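Local coordinates for protein laccase (Botrytis aclada, PDB 3SQR) that is a multicopper oxidase that probably oxidises hydroquinone-type phenols while reducing dioxygen to water, serving lignin degradation and the detoxification of lignin-derived products, at residues S239-D243 with P244-G248; F278-N282 with H283-V287; A397-N400 with Y401-T405; S416-T419 with T420-I423; I547-M551 with T552-I556. All coordinates share one frame; numbering follows the deposited sequence. Where two conformers were deposited one is given.

Followed from the N terminus, the five contacts come strictly in series; none nests in or crosses another, and each joins neighbouring stretches of chain. Contact 1 closes a turn in the surface loop between strands 227-230 and 254-256. Contact 2 turns the chain from strand 276-280 in one sheet to strand 285-290 in another. Contact 3 is the tip of the hairpin formed by strands 387-398 and 402-406. Contacts 4 and 5 start helices 419-424 and 551-567. These last two touch, Ile423 CG2 lying 3.9 Å from Ile547 CD1, whereas contacts 1 and 5 have centres about 52 Å apart.

Contact 1: S239-D243 with P244-G248; sequences SASTD and PNCVG
Asp243 and Cys246 are the first and last residues of a type I beta turn in a surface loop, closed by the bond from Cys246 N to Asp243 O (3.0 Å). That donor sits well above the carbonyl plane, 59° out of it. The Asp243 side chain reinforces the turn. Its CB lies 4.3 Å from Cys246 CB, and beyond it CG stands anti to the backbone N (chi1 -174°), which swings the carboxylate forward along the chain. OD1 then accepts from Asn245 N at 2.8 Å, on its anti side and 32° out of the carboxylate plane, the bond of an Asx turn. The same oxygen lies against Asn245 CB, 3.3 Å away. OD2 turns to another loop and bonds to Tyr84 OH, so both carboxylate oxygens are engaged. Aspartate suits the first position because its short arm reaches the amide two residues on; proline suits the second because its ring fixes phi near the value the turn needs and it has no N-H to leave unbonded. Just upstream, Ser241 makes an ST turn, its OG accepting from Asp243 N at 2.8 Å. Cys246, centre of an inverse gamma turn, ties the loop to Cys238 through a disulfide. Next to that disulfide, Cys246 CB rests 3.4 Å from Ser241 OG.

Contact 2: F278-N282 with H283-V287; sequences FAIDN and HTLTV
The His283 imidazole meets the carbonyl of Asp281 at its edge, while Ile280 CG2 approaches it obliquely at 3.7 Å from ND1; the Phe278 ring receives Leu285 CD1 at its edge, 4.0 Å from CD2. His283 ends a type II beta turn that starts at Ile280, and Phe278 lies on the strand leading into it. The turn carries the chain from strand 276-280 in one sheet to strand 285-290 in another, in a cupredoxin-type domain. Its closing bond runs from His283 N to Ile280 O (3.0 Å). A second, straighter bond joins His283 ND1 to Asp281 O at 2.8 Å, with 173° at the hydrogen and the oxygen only 2° out of the ring plane. With CG beside the backbone N (chi1 -69°), the imidazole folds back over the turn to make it. As ND1 is the donor here, NE2 probably accepts from Tyr349 OH, so the buried ring is held at both nitrogens; Tyr324 meets it edge to face. Asn282 suits the third position, where phi is positive, since asparagine tolerates this well. Asp281 turns away, bonding Ser359 OG through OD2 and Arg327 through a salt bridge at OD1. Ile280 CD1 and Leu285 CD2 meet across the bend at 4.2 Å. A water bridges the two arms, accepting from Ile280 N at 2.9 Å and probably donating to His283 O at 2.8 Å.

Contact 3: A397-N400 with Y401-T405; sequences AFTN and YFTWT
Phe398 lays one face of its ring over the backbone joining Tyr401 to Phe402. Tyr401 C sits over the ring centre, 3.7 Å above the plane, and Phe402 N lies offset toward the rim. A chi1 of -161° folds the ring across the neighbouring strand, where a flat aromatic side chain suits a flat peptide group. Beneath it runs the backbone of a beta hairpin. Ala397 and Thr403 form an antiparallel hydrogen-bonded pair, with Ala397 N to Thr403 O at 2.8 Å and Thr403 N to Ala397 O at 2.9 Å. Nearer the tip, Thr399 N donates to Tyr401 O (3.0 Å). Ala397 and Thr403 point to one face of the sheet, where beta-branched Thr403 suits an extended strand; at the turn, Thr399 OG1 comes within 3.5 Å of Thr403 CG2. Further out, Phe402 CE1 lies 3.4 Å above the Trp404 ring plane. Trp404 in turn meets His531 and His463, ligands of the type 1 copper, and its NE1 bonds weakly to Glu534. The pairing places Phe402, and probably helps to place Trp404, near that copper. The contact itself brings no charge toward the imidazoles; its contribution there is probably aromatic packing.

Contact 4: S416-T419 with T420-I423; sequences SSPT and TLKI
Thr419 and Ile423 form the tight side of a helix N-terminus, the start of helix 419-424, with Pro418 at the N-cap position. Ile423 N donates to Thr419 O at 2.8 Å, and the isoleucine chain lies over the same oxygen, CG1 3.3 Å away. Its CD1 reaches on to Thr419 CG2, and Val541 of a neighbouring strand lies against both residues. The hydroxyl of Thr419 bonds to Gln539, which satisfies it in a buried place. Pro418 O begins the helical pattern, accepting from Lys422 N at 3.1 Å nearly along the C=O axis, with a weak second bond from Leu421 N. Proline suits the N-cap because helical hydrogen bonding makes no use of the N-H it lacks; its CG also packs 3.9 Å from Leu421 CB, and Phe557 of helix 551-567 lies against both side chains. Leu421 spans the boundary, with CB on Pro418 and CD2 reaching back to Ser416 O, 3.5 Å away.

The looser side holds Ser417 and Lys422, both partly exposed. Lysine suits this margin because its long apolar stem can run back past the cap while its ammonium finds the hydroxyl of Ser417; the chain also touches Glu427 and Tyr434. The stem is extended until the last torsion (chi4 -71°), where it bends and brings NZ to Ser417. There NZ donates to Ser417 OG at 2.9 Å.

Contact 5: I547-M551 with T552-I556; sequences IAVKM and TDTAI
Thr554 turns its hydroxyl back to Lys550 O because OG1 stands beside its own backbone N (chi1 -57°), while Val549, with CG1 anti to N (chi1 -170°), lowers that methyl onto Asp553 CB at 3.4 Å. Lys550 O receives two bonds from one residue, Thr554 N at 2.9 Å and Thr554 OG1 at 3.2 Å from above the carbonyl plane, 43° out of it, and a weak third from Asp553 N. Threonine suits this place because its short hydroxyl arm can reach back to that carbonyl. The Val549 methyl also lies 3.7 Å from Thr554 OG1.

Lys550 runs alongside Thr552 and Asp553, its CD 3.5 Å from Asp553 OD2, but its NZ stays 5.0 Å from that oxygen. Asp553 OD1 is held by Tyr136 OH, and its other oxygen lies near Glu135; this like charge would tend to raise the carboxylate's pKa, while the lysine and the helix start should oppose the shift. Aspartate suits the first turn, where backbone N-H groups point out and favour negative charge. With Lys550 at the N-cap and Ala555 N bonded to Met551 O, the arrangement is the first turn of an alpha helix, here 551-567, the last helix of the chain.

Contact 1: S239-D243 with P244-G248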
loop_
_atom_site.group_PDB
_atom_site.type_symbol
_atom_site.label_atom_id
_atom_site.label_comp_id
_atom_site.label_asym_id
_atom_site.label_seq_id
_atom_site.Cartn_x
_atom_site.Cartn_y
_atom_site.Cartn_z
ATOM N N SER A 239 -16.513 27.755 -7.975
ATOM C CA SER A 239 -17.178 28.956 -8.539
ATOM C C SER A 239 -18.495 29.302 -7.862
ATOM O O SER A 239 -18.828 30.495 -7.723
ATOM C CB SER A 239 -17.410 28.803 -10.041
ATOM O OG SER A 239 -18.381 27.814 -10.327
ATOM N N ALA A 240 -19.257 28.294 -7.468
ATOM C CA ALA A 240 -20.498 28.506 -6.706
ATOM C C ALA A 240 -20.360 28.352 -5.178
ATOM O O ALA A 240 -21.377 28.289 -4.455
ATOM C CB ALA A 240 -21.563 27.555 -7.213
ATOM N N SER A 241 -19.130 28.285 -4.657
ATOM C CA SER A 241 -18.921 28.010 -3.212
ATOM C C SER A 241 -18.904 29.202 -2.276
ATOM O O SER A 241 -18.353 30.222 -2.589
ATOM C CB SER A 241 -17.594 27.270 -2.964
ATOM O OG SER A 241 -17.403 27.112 -1.554
ATOM N N THR A 242 -19.395 28.965 -1.068
ATOM C CA THR A 242 -19.450 29.914 0.034
ATOM C C THR A 242 -18.339 29.690 1.074
ATOM O O THR A 242 -18.246 30.382 2.129
ATOM C CB THR A 242 -20.839 29.722 0.716
ATOM O OG1 THR A 242 -21.652 30.841 0.368
ATOM C CG2 THR A 242 -20.749 29.520 2.227
ATOM N N ASP A 243 -17.519 28.674 0.805
ATOM C CA ASP A 243 -16.546 28.201 1.766
ATOM C C ASP A 243 -15.282 28.977 1.434
ATOM O O ASP A 243 -14.833 28.927 0.292
ATOM C CB ASP A 243 -16.305 26.686 1.605
ATOM C CG ASP A 243 -15.410 26.144 2.663
ATOM O OD1 ASP A 243 -14.515 26.869 3.119
ATOM O OD2 ASP A 243 -15.637 24.998 3.101
ATOM N N PRO A 244 -14.766 29.745 2.399
ATOM C CA PRO A 244 -13.576 30.536 2.113
ATOM C C PRO A 244 -12.388 29.661 1.627
ATOM O O PRO A 244 -11.556 30.109 0.833
ATOM C CB PRO A 244 -13.286 31.238 3.458
ATOM C CG PRO A 244 -13.990 30.448 4.505
ATOM C CD PRO A 244 -15.202 29.894 3.807
ATOM N N ASN A 245 -12.368 28.407 2.075
ATOM C CA ASN A 245 -11.284 27.509 1.743
ATOM C C ASN A 245 -11.359 27.017 0.341
ATOM O O ASN A 245 -10.384 26.454 -0.123
ATOM C CB ASN A 245 -11.318 26.297 2.657
ATOM C CG ASN A 245 -10.871 26.591 4.034
ATOM O OD1 ASN A 245 -10.033 27.428 4.266
ATOM N ND2 ASN A 245 -11.394 25.847 4.965
ATOM N N CYS A 246 -12.513 27.136 -0.301
ATOM C CA CYS A 246 -12.663 26.794 -1.699
ATOM C C CYS A 246 -12.140 27.950 -2.548
ATOM O O CYS A 246 -12.896 28.687 -3.208
ATOM C CB CYS A 246 -14.111 26.365 -2.036
ATOM S SG CYS A 246 -14.291 25.191 -3.331
ATOM N N VAL A 247 -10.802 28.044 -2.619
ATOM C CA VAL A 247 -10.155 29.166 -3.313
ATOM C C VAL A 247 -10.019 28.956 -4.796
ATOM O O VAL A 247 -9.820 29.909 -5.552
ATOM C CB VAL A 247 -8.772 29.476 -2.676
ATOM C CG1 VAL A 247 -8.976 29.903 -1.250
ATOM C CG2 VAL A 247 -7.842 28.237 -2.745
ATOM N N GLY A 248 -10.163 27.713 -5.257
ATOM C CA GLY A 248 -10.172 27.469 -6.670
ATOM C C GLY A 248 -8.775 27.360 -7.211
ATOM O O GLY A 248 -7.808 27.459 -6.462
#

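Contact 2: F278-N282 with H283-V287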
loop_
_atom_site.group_PDB
_atom_site.type_symbol
_atom_site.label_atom_id
_atom_site.label_comp_id
_atom_site.label_asym_id
_atom_site.label_seq_id
_atom_site.Cartn_x
_atom_site.Cartn_y
_atom_site.Cartn_z
ATOM N N PHE A 278 -7.020 2.334 -14.077
ATOM C CA PHE A 278 -6.260 3.342 -14.720
ATOM C C PHE A 278 -6.176 3.108 -16.232
ATOM O O PHE A 278 -5.942 1.966 -16.672
ATOM C CB PHE A 278 -4.836 3.355 -14.102
ATOM C CG PHE A 278 -3.950 4.386 -14.657
ATOM C CD1 PHE A 278 -3.943 5.675 -14.177
ATOM C CD2 PHE A 278 -3.084 4.079 -15.706
ATOM C CE1 PHE A 278 -3.103 6.624 -14.719
ATOM C CE2 PHE A 278 -2.189 5.050 -16.227
ATOM C CZ PHE A 278 -2.230 6.311 -15.744
ATOM N N ALA A 279 -6.255 4.210 -16.981
ATOM C CA ALA A 279 -6.211 4.112 -18.460
ATOM C C ALA A 279 -5.700 5.434 -18.966
ATOM O O ALA A 279 -5.857 6.463 -18.293
ATOM C CB ALA A 279 -7.617 3.776 -19.009
ATOM N N ILE A 280 -5.060 5.400 -20.126
ATOM C CA ILE A 280 -4.633 6.612 -20.831
ATOM C C ILE A 280 -5.270 6.450 -22.209
ATOM O O ILE A 280 -4.968 5.495 -22.906
ATOM C CB ILE A 280 -3.124 6.725 -20.956
ATOM C CG1 ILE A 280 -2.469 6.709 -19.563
ATOM C CG2 ILE A 280 -2.719 7.986 -21.758
ATOM C CD1 ILE A 280 -0.926 6.689 -19.632
ATOM N N ASP A 281 -6.183 7.318 -22.546
ATOM C CA ASP A 281 -6.891 7.184 -23.813
ATOM C C ASP A 281 -5.918 7.017 -24.963
ATOM O O ASP A 281 -4.914 7.719 -25.082
ATOM C CB ASP A 281 -7.734 8.419 -24.095
ATOM C CG ASP A 281 -8.872 8.592 -23.153
ATOM O OD1 ASP A 281 -9.123 7.734 -22.256
ATOM O OD2 ASP A 281 -9.548 9.633 -23.308
ATOM N N ASN A 282 -6.260 6.065 -25.821
ATOM C CA ASN A 282 -5.546 5.763 -27.042
ATOM C C ASN A 282 -4.116 5.297 -26.821
ATOM O O ASN A 282 -3.332 5.274 -27.742
ATOM C CB ASN A 282 -5.591 6.952 -27.989
ATOM C CG ASN A 282 -5.362 6.549 -29.423
ATOM O OD1 ASN A 282 -4.544 7.160 -30.086
ATOM N ND2 ASN A 282 -6.071 5.493 -29.899
ATOM N N HIS A 283 -3.803 4.870 -25.583
ATOM C CA HIS A 283 -2.496 4.302 -25.292
ATOM C C HIS A 283 -2.671 2.930 -24.638
ATOM O O HIS A 283 -3.699 2.611 -24.060
ATOM C CB HIS A 283 -1.674 5.268 -24.410
ATOM C CG HIS A 283 -1.236 6.528 -25.099
ATOM N ND1 HIS A 283 -2.098 7.561 -25.415
ATOM C CD2 HIS A 283 -0.014 6.919 -25.520
ATOM C CE1 HIS A 283 -1.406 8.531 -25.989
ATOM N NE2 HIS A 283 -0.140 8.171 -26.053
ATOM N N THR A 284 -1.678 2.103 -24.883
ATOM C CA THR A 284 -1.605 0.768 -24.373
ATOM C C THR A 284 -0.610 0.790 -23.209
ATOM O O THR A 284 0.446 1.437 -23.221
ATOM C CB THR A 284 -1.110 -0.199 -25.451
ATOM O OG1 THR A 284 -2.088 -0.206 -26.521
ATOM C CG2 THR A 284 -1.021 -1.592 -24.907
ATOM N N LEU A 285 -1.014 0.107 -22.188
ATOM C CA LEU A 285 -0.135 -0.079 -21.050
ATOM C C LEU A 285 0.529 -1.430 -21.161
ATOM O O LEU A 285 -0.172 -2.425 -21.264
ATOM C CB LEU A 285 -0.949 -0.007 -19.768
ATOM C CG LEU A 285 -1.922 1.155 -19.557
ATOM C CD1 LEU A 285 -2.654 0.938 -18.206
ATOM C CD2 LEU A 285 -1.278 2.538 -19.560
ATOM N N THR A 286 1.843 -1.478 -21.095
ATOM C CA THR A 286 2.558 -2.731 -20.950
ATOM C C THR A 286 2.927 -2.894 -19.463
ATOM O O THR A 286 3.772 -2.192 -18.952
ATOM C CB THR A 286 3.776 -2.780 -21.770
ATOM O OG1 THR A 286 3.390 -2.714 -23.156
ATOM C CG2 THR A 286 4.500 -4.100 -21.560
ATOM N N VAL A 287 2.245 -3.812 -18.830
ATOM C CA VAL A 287 2.382 -4.025 -17.397
ATOM C C VAL A 287 3.649 -4.869 -17.152
ATOM O O VAL A 287 3.773 -5.989 -17.669
ATOM C CB VAL A 287 1.176 -4.673 -16.830
ATOM C CG1 VAL A 287 1.232 -4.599 -15.208
ATOM C CG2 VAL A 287 -0.142 -4.075 -17.293
HETATM O O HOH W 1 -4.253 2.887 -21.296
#

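Contact 3: A397-N400 with Y401-T405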
loop_
_atom_site.group_PDB
_atom_site.type_symbol
_atom_site.label_atom_id
_atom_site.label_comp_id
_atom_site.label_asym_id
_atom_site.label_seq_id
_atom_site.Cartn_x
_atom_site.Cartn_y
_atom_site.Cartn_z
ATOM N N ALA A 397 -19.682 -7.062 12.991
ATOM C CA ALA A 397 -20.434 -6.995 14.247
ATOM C C ALA A 397 -20.551 -5.536 14.583
ATOM O O ALA A 397 -20.000 -4.683 13.867
ATOM C CB ALA A 397 -19.750 -7.746 15.362
ATOM N N PHE A 398 -21.346 -5.234 15.592
ATOM C CA PHE A 398 -21.502 -3.866 16.000
ATOM C C PHE A 398 -21.319 -3.853 17.497
ATOM O O PHE A 398 -22.051 -4.523 18.238
ATOM C CB PHE A 398 -22.865 -3.304 15.574
ATOM C CG PHE A 398 -22.910 -1.804 15.563
ATOM C CD1 PHE A 398 -22.998 -1.091 16.776
ATOM C CD2 PHE A 398 -22.853 -1.098 14.364
ATOM C CE1 PHE A 398 -23.029 0.303 16.785
ATOM C CE2 PHE A 398 -22.879 0.301 14.353
ATOM C CZ PHE A 398 -22.970 1.009 15.573
ATOM N N THR A 399 -20.296 -3.158 17.951
ATOM C CA THR A 399 -20.028 -3.067 19.372
ATOM C C THR A 399 -20.343 -1.619 19.769
ATOM O O THR A 399 -21.516 -1.240 19.827
ATOM C CB THR A 399 -18.585 -3.542 19.670
ATOM O OG1 THR A 399 -17.663 -2.745 18.924
ATOM C CG2 THR A 399 -18.426 -5.053 19.297
ATOM N N ASN A 400 -19.317 -0.800 19.954
ATOM C CA ASN A 400 -19.493 0.621 20.034
ATOM C C ASN A 400 -19.772 1.208 18.655
ATOM O O ASN A 400 -20.308 2.315 18.532
ATOM C CB ASN A 400 -18.238 1.256 20.631
ATOM C CG ASN A 400 -17.985 0.795 22.053
ATOM O OD1 ASN A 400 -18.888 0.291 22.736
ATOM N ND2 ASN A 400 -16.746 0.977 22.518
ATOM N N TYR A 401 -19.356 0.484 17.618
ATOM C CA TYR A 401 -19.488 0.994 16.257
ATOM C C TYR A 401 -19.263 -0.230 15.393
ATOM O O TYR A 401 -19.096 -1.313 15.943
ATOM C CB TYR A 401 -18.492 2.116 16.009
ATOM C CG TYR A 401 -17.045 1.793 16.352
ATOM C CD1 TYR A 401 -16.243 1.072 15.463
ATOM C CD2 TYR A 401 -16.478 2.197 17.583
ATOM C CE1 TYR A 401 -14.933 0.758 15.769
ATOM C CE2 TYR A 401 -15.161 1.916 17.890
ATOM C CZ TYR A 401 -14.384 1.179 16.964
ATOM O OH TYR A 401 -13.087 0.873 17.278
ATOM N N PHE A 402 -19.344 -0.065 14.079
ATOM C CA PHE A 402 -19.263 -1.165 13.127
ATOM C C PHE A 402 -17.842 -1.703 13.167
ATOM O O PHE A 402 -16.899 -0.954 13.013
ATOM C CB PHE A 402 -19.549 -0.660 11.724
ATOM C CG PHE A 402 -19.628 -1.715 10.697
ATOM C CD1 PHE A 402 -18.476 -2.194 10.070
ATOM C CD2 PHE A 402 -20.854 -2.207 10.295
ATOM C CE1 PHE A 402 -18.554 -3.170 9.102
ATOM C CE2 PHE A 402 -20.935 -3.181 9.321
ATOM C CZ PHE A 402 -19.762 -3.670 8.731
ATOM N N THR A 403 -17.714 -2.999 13.351
ATOM C CA THR A 403 -16.422 -3.648 13.380
ATOM C C THR A 403 -16.464 -4.820 12.421
ATOM O O THR A 403 -17.504 -5.451 12.257
ATOM C CB THR A 403 -16.026 -4.189 14.744
ATOM O OG1 THR A 403 -16.927 -5.241 15.137
ATOM C CG2 THR A 403 -16.019 -3.119 15.808
ATOM N N TRP A 404 -15.312 -5.107 11.818
ATOM C CA TRP A 404 -15.077 -6.347 11.086
ATOM C C TRP A 404 -14.461 -7.369 12.036
ATOM O O TRP A 404 -13.648 -6.997 12.905
ATOM C CB TRP A 404 -14.119 -6.115 9.898
ATOM C CG TRP A 404 -14.567 -5.069 8.957
ATOM C CD1 TRP A 404 -14.227 -3.768 9.000
ATOM C CD2 TRP A 404 -15.528 -5.202 7.899
ATOM N NE1 TRP A 404 -14.857 -3.084 7.996
ATOM C CE2 TRP A 404 -15.668 -3.929 7.304
ATOM C CE3 TRP A 404 -16.295 -6.270 7.409
ATOM C CZ2 TRP A 404 -16.529 -3.678 6.265
ATOM C CZ3 TRP A 404 -17.148 -6.015 6.340
ATOM C CH2 TRP A 404 -17.259 -4.731 5.782
ATOM N N THR A 405 -14.739 -8.652 11.806
ATOM C CA THR A 405 -14.174 -9.674 12.610
ATOM C C THR A 405 -13.535 -10.723 11.733
ATOM O O THR A 405 -13.916 -10.942 10.608
ATOM C CB THR A 405 -15.260 -10.340 13.517
ATOM O OG1 THR A 405 -16.234 -10.911 12.635
ATOM C CG2 THR A 405 -15.916 -9.299 14.487
#

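Contact 4: S416-T419 with T420-I423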
loop_
_atom_site.group_PDB
_atom_site.type_symbol
_atom_site.label_atom_id
_atom_site.label_comp_id
_atom_site.label_asym_id
_atom_site.label_seq_id
_atom_site.Cartn_x
_atom_site.Cartn_y
_atom_site.Cartn_z
ATOM N N SER A 416 0.826 0.693 23.665
ATOM C CA SER A 416 1.877 0.552 24.637
ATOM C C SER A 416 2.359 -0.890 24.852
ATOM O O SER A 416 3.332 -1.112 25.562
ATOM C CB SER A 416 1.400 1.136 26.001
ATOM O OG SER A 416 0.491 0.217 26.598
ATOM N N SER A 417 1.687 -1.876 24.256
ATOM C CA SER A 417 2.114 -3.250 24.397
ATOM C C SER A 417 1.985 -3.884 23.042
ATOM O O SER A 417 1.190 -4.784 22.775
ATOM C CB SER A 417 1.280 -3.981 25.497
ATOM O OG SER A 417 1.847 -5.228 25.751
ATOM N N PRO A 418 2.844 -3.409 22.152
ATOM C CA PRO A 418 2.851 -4.040 20.848
ATOM C C PRO A 418 3.256 -5.481 20.934
ATOM O O PRO A 418 3.938 -5.902 21.860
ATOM C CB PRO A 418 3.874 -3.216 20.081
ATOM C CG PRO A 418 4.746 -2.651 21.057
ATOM C CD PRO A 418 3.871 -2.366 22.266
ATOM N N THR A 419 2.851 -6.269 19.951
ATOM C CA THR A 419 3.154 -7.684 19.896
ATOM C C THR A 419 4.612 -7.970 20.087
ATOM O O THR A 419 4.964 -8.963 20.717
ATOM C CB THR A 419 2.743 -8.269 18.504
ATOM O OG1 THR A 419 1.423 -7.800 18.226
ATOM C CG2 THR A 419 2.746 -9.783 18.538
ATOM N N THR A 420 5.508 -7.148 19.497
ATOM C CA THR A 420 6.923 -7.379 19.646
ATOM C C THR A 420 7.381 -7.186 21.084
ATOM O O THR A 420 8.278 -7.879 21.518
ATOM C CB THR A 420 7.768 -6.496 18.673
ATOM O OG1 THR A 420 7.259 -6.825 17.365
ATOM C CG2 THR A 420 9.194 -7.000 18.678
ATOM N N LEU A 421 6.765 -6.265 21.784
ATOM C CA LEU A 421 7.120 -6.081 23.223
ATOM C C LEU A 421 6.713 -7.328 23.968
ATOM O O LEU A 421 7.489 -7.882 24.760
ATOM C CB LEU A 421 6.517 -4.831 23.759
ATOM C CG LEU A 421 6.776 -4.605 25.263
ATOM C CD1 LEU A 421 8.293 -4.607 25.545
ATOM C CD2 LEU A 421 6.105 -3.300 25.648
ATOM N N LYS A 422 5.547 -7.821 23.650
ATOM C CA LYS A 422 5.099 -9.094 24.233
ATOM C C LYS A 422 6.061 -10.235 23.920
ATOM O O LYS A 422 6.431 -11.076 24.778
ATOM C CB LYS A 422 3.659 -9.374 23.797
ATOM C CG LYS A 422 2.675 -8.319 24.201
ATOM C CD LYS A 422 1.264 -8.730 23.852
ATOM C CE LYS A 422 0.256 -7.679 24.049
ATOM N NZ LYS A 422 0.016 -7.413 25.553
ATOM N N ILE A 423 6.501 -10.330 22.665
ATOM C CA ILE A 423 7.479 -11.288 22.303
ATOM C C ILE A 423 8.816 -11.103 23.022
ATOM O O ILE A 423 9.363 -12.067 23.486
ATOM C CB ILE A 423 7.714 -11.231 20.727
ATOM C CG1 ILE A 423 6.491 -11.838 20.100
ATOM C CG2 ILE A 423 8.998 -11.905 20.381
ATOM C CD1 ILE A 423 6.398 -11.507 18.571
#

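Contact 5: I547-M551 with T552-I556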
loop_
_atom_site.group_PDB
_atom_site.type_symbol
_atom_site.label_atom_id
_atom_site.label_comp_id
_atom_site.label_asym_id
_atom_site.label_seq_id
_atom_site.Cartn_x
_atom_site.Cartn_y
_atom_site.Cartn_z
ATOM N N ILE A 547 13.224 -14.994 16.290
ATOM C CA ILE A 547 13.385 -13.582 16.021
ATOM C C ILE A 547 14.715 -13.123 16.628
ATOM O O ILE A 547 14.985 -13.459 17.741
ATOM C CB ILE A 547 12.206 -12.741 16.620
ATOM C CG1 ILE A 547 10.901 -13.068 15.860
ATOM C CG2 ILE A 547 12.458 -11.249 16.553
ATOM C CD1 ILE A 547 9.602 -12.672 16.577
ATOM N N ALA A 548 15.528 -12.351 15.918
ATOM C CA ALA A 548 16.767 -11.906 16.531
ATOM C C ALA A 548 16.809 -10.398 16.437
ATOM O O ALA A 548 16.562 -9.820 15.370
ATOM C CB ALA A 548 17.917 -12.550 15.867
ATOM N N VAL A 549 17.034 -9.739 17.568
ATOM C CA VAL A 549 17.126 -8.286 17.549
ATOM C C VAL A 549 18.461 -7.956 18.237
ATOM O O VAL A 549 18.947 -8.675 19.175
ATOM C CB VAL A 549 15.844 -7.526 18.138
ATOM C CG1 VAL A 549 15.896 -5.989 17.875
ATOM C CG2 VAL A 549 14.536 -8.088 17.510
ATOM N N LYS A 550 19.076 -6.931 17.665
ATOM C CA LYS A 550 20.329 -6.385 18.121
ATOM C C LYS A 550 19.993 -5.640 19.421
ATOM O O LYS A 550 18.910 -5.072 19.558
ATOM C CB LYS A 550 20.902 -5.457 17.038
ATOM C CG LYS A 550 21.084 -6.100 15.670
ATOM C CD LYS A 550 21.541 -5.062 14.645
ATOM C CE LYS A 550 21.645 -5.697 13.242
ATOM N NZ LYS A 550 22.400 -4.795 12.312
ATOM N N MET A 551 20.942 -5.601 20.361
ATOM C CA MET A 551 20.771 -4.802 21.546
ATOM C C MET A 551 20.507 -3.343 21.142
ATOM O O MET A 551 19.681 -2.661 21.730
ATOM C CB MET A 551 21.993 -4.895 22.482
ATOM C CG MET A 551 22.087 -3.719 23.467
ATOM S SD MET A 551 23.678 -3.578 24.357
ATOM C CE MET A 551 24.560 -2.552 23.185
ATOM N N THR A 552 21.231 -2.861 20.147
ATOM C CA THR A 552 21.003 -1.507 19.714
ATOM C C THR A 552 19.514 -1.254 19.397
ATOM O O THR A 552 18.960 -0.226 19.773
ATOM C CB THR A 552 21.922 -1.121 18.556
ATOM O OG1 THR A 552 21.782 0.269 18.352
ATOM C CG2 THR A 552 21.604 -1.858 17.317
ATOM N N ASP A 553 18.881 -2.199 18.751
ATOM C CA ASP A 553 17.499 -2.026 18.278
ATOM C C ASP A 553 16.520 -2.218 19.423
ATOM O O ASP A 553 15.515 -1.537 19.499
ATOM C CB ASP A 553 17.243 -2.950 17.082
ATOM C CG ASP A 553 18.013 -2.513 15.868
ATOM O OD1 ASP A 553 18.175 -1.304 15.700
ATOM O OD2 ASP A 553 18.508 -3.390 15.119
ATOM N N THR A 554 16.887 -3.110 20.384
ATOM C CA THR A 554 16.101 -3.253 21.594
ATOM C C THR A 554 16.088 -2.010 22.399
ATOM O O THR A 554 15.022 -1.638 22.867
ATOM C CB THR A 554 16.541 -4.536 22.400
ATOM O OG1 THR A 554 16.411 -5.645 21.530
ATOM C CG2 THR A 554 15.678 -4.754 23.540
ATOM N N ALA A 555 17.227 -1.334 22.555
ATOM C CA ALA A 555 17.310 -0.074 23.311
ATOM C C ALA A 555 16.444 0.941 22.613
ATOM O O ALA A 555 15.661 1.617 23.215
ATOM C CB ALA A 555 18.836 0.459 23.446
ATOM N N ILE A 556 16.523 0.972 21.291
ATOM C CA ILE A 556 15.750 1.973 20.551
ATOM C C ILE A 556 14.249 1.797 20.732
ATOM O O ILE A 556 13.525 2.737 21.044
ATOM C CB ILE A 556 16.179 1.960 19.067
ATOM C CG1 ILE A 556 17.569 2.585 18.942
ATOM C CG2 ILE A 556 15.141 2.647 18.197
ATOM C CD1 ILE A 556 18.240 2.237 17.585
#